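Local coordinates for DUF3201 domain-containing protein (PDB 1YB3) that is of unknown function, being a conserved DUF3201-family protein of the hyperthermophilic archaeon Pyrococcus furiosus, at residues L118-F121 and Y122-E125. Residues are numbered along the deposited sequence; the frame is centred on the assembly and turned at random. Where two conformers were deposited one is given.
Sequences LEDF and YNFE
N123 bends its amide oxygen forward along the chain, where OD1 accepts the backbone N-H of E125 at 3.0 Å, with an angle of 155° at the hydrogen. This closes an Asx turn just where the strand runs out and gives the side-chain oxygen a backbone donor. Behind it, D120 and N123 put their side chains on the same face of the strand. The carboxylate of D120 is modelled in two conformers, so its approaches to CB of N123 (OD2 at 3.2 Å) and to the carbonyl O of Y122 (OD1 at 3.0 Å, two acceptors) are doubtful.

The two aromatic residues between them go to the other face together. F121 has CG beside its backbone N (chi1 -62°), whereas Y122 holds CG opposite that atom (chi1 177°), and with these different torsions the two rings point opposite ways along the strand. Both side chains reach V133 of helix 130-138; F121 also meets R136 and I137, and Y122 lies on L109 and I111 of strand 108-112. Farther along, CG of E125 sits 3.5 Å above one face of the F124 ring, off toward its rim, and that ring meets F110 with the planes roughly perpendicular.

What puts two successive side chains on one face is the helix-like backbone at F121, followed by extended geometry at Y122. Both residues make backbone hydrogen bonds to I111: this is a classic beta bulge, in an edge strand of the seven-stranded antiparallel sheet, on the second arm of the hairpin formed with strand 108-112.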
loop_
_atom_site.group_PDB
_atom_site.type_symbol
_atom_site.label_atom_id
_atom_site.label_comp_id
_atom_site.label_asym_id
_atom_site.label_seq_id
_atom_site.Cartn_x
_atom_site.Cartn_y
_atom_site.Cartn_z
ATOM N N LEU A 118 11.241 8.773 -3.643
ATOM C CA LEU A 118 11.589 10.192 -3.721
ATOM C C LEU A 118 10.731 11.092 -2.835
ATOM O O LEU A 118 11.259 11.912 -2.111
ATOM C CB LEU A 118 11.518 10.683 -5.167
ATOM C CG LEU A 118 12.130 12.066 -5.464
ATOM C CD1 LEU A 118 13.640 12.063 -5.178
ATOM C CD2 LEU A 118 11.839 12.480 -6.898
ATOM N N GLU A 119 9.409 10.942 -2.903
ATOM C CA GLU A 119 8.519 11.864 -2.226
ATOM C C GLU A 119 7.872 11.226 -1.013
ATOM O O GLU A 119 6.661 10.996 -1.009
ATOM C CB GLU A 119 7.433 12.370 -3.186
ATOM C CG GLU A 119 7.907 13.328 -4.275
ATOM C CD GLU A 119 7.869 12.744 -5.672
ATOM O OE1 GLU A 119 7.059 11.835 -5.950
ATOM O OE2 GLU A 119 8.635 13.228 -6.526
ATOM N N ASP A 120 8.672 10.948 0.013
ATOM C CA ASP A 120 8.157 10.338 1.236
ATOM C C ASP A 120 7.702 11.357 2.281
ATOM O O ASP A 120 8.506 12.115 2.834
ATOM C CB ASP A 120 9.134 9.314 1.808
ATOM C CG ASP A 120 8.494 8.438 2.859
ATOM O OD1 ASP A 120 7.661 7.557 2.502
ATOM O OD2 ASP A 120 8.827 8.640 4.046
ATOM N N PHE A 121 6.404 11.350 2.566
ATOM C CA PHE A 121 5.833 12.211 3.596
ATOM C C PHE A 121 5.920 11.592 4.995
ATOM O O PHE A 121 6.129 12.307 5.988
ATOM C CB PHE A 121 4.377 12.555 3.260
ATOM C CG PHE A 121 4.211 13.315 1.982
ATOM C CD1 PHE A 121 4.614 14.655 1.887
ATOM C CD2 PHE A 121 3.643 12.702 0.862
ATOM C CE1 PHE A 121 4.452 15.357 0.690
ATOM C CE2 PHE A 121 3.482 13.402 -0.338
ATOM C CZ PHE A 121 3.876 14.735 -0.416
ATOM N N TYR A 122 5.750 10.268 5.059
ATOM C CA TYR A 122 5.820 9.516 6.306
ATOM C C TYR A 122 6.411 8.149 6.000
ATOM O O TYR A 122 6.030 7.502 5.012
ATOM C CB TYR A 122 4.418 9.365 6.923
ATOM C CG TYR A 122 4.355 8.528 8.187
ATOM C CD1 TYR A 122 4.538 9.111 9.453
ATOM C CD2 TYR A 122 4.083 7.156 8.121
ATOM C CE1 TYR A 122 4.471 8.330 10.617
ATOM C CE2 TYR A 122 4.020 6.374 9.261
ATOM C CZ TYR A 122 4.202 6.960 10.511
ATOM O OH TYR A 122 4.119 6.166 11.637
ATOM N N ASN A 123 7.358 7.736 6.836
ATOM C CA ASN A 123 7.947 6.402 6.809
ATOM C C ASN A 123 7.915 5.894 8.240
ATOM O O ASN A 123 8.512 6.514 9.124
ATOM C CB ASN A 123 9.398 6.476 6.293
ATOM C CG ASN A 123 10.018 5.108 6.067
ATOM O OD1 ASN A 123 9.821 4.196 6.845
ATOM N ND2 ASN A 123 10.804 4.974 4.995
ATOM N N PHE A 124 7.215 4.782 8.474
ATOM C CA PHE A 124 7.004 4.274 9.845
ATOM C C PHE A 124 8.306 3.868 10.543
ATOM O O PHE A 124 8.347 3.754 11.773
ATOM C CB PHE A 124 6.055 3.072 9.826
ATOM C CG PHE A 124 6.729 1.771 9.483
ATOM C CD1 PHE A 124 7.128 0.888 10.493
ATOM C CD2 PHE A 124 6.947 1.413 8.144
ATOM C CE1 PHE A 124 7.746 -0.341 10.177
ATOM C CE2 PHE A 124 7.554 0.192 7.811
ATOM C CZ PHE A 124 7.959 -0.689 8.837
ATOM N N GLU A 125 9.347 3.602 9.756
ATOM C CA GLU A 125 10.646 3.216 10.313
ATOM C C GLU A 125 11.372 4.397 10.949
ATOM O O GLU A 125 12.211 4.212 11.838
ATOM C CB GLU A 125 11.520 2.556 9.254
ATOM C CG GLU A 125 10.954 1.248 8.757
ATOM C CD GLU A 125 12.000 0.175 8.637
ATOM O OE1 GLU A 125 13.175 0.512 8.357
ATOM O OE2 GLU A 125 11.649 -1.010 8.833
#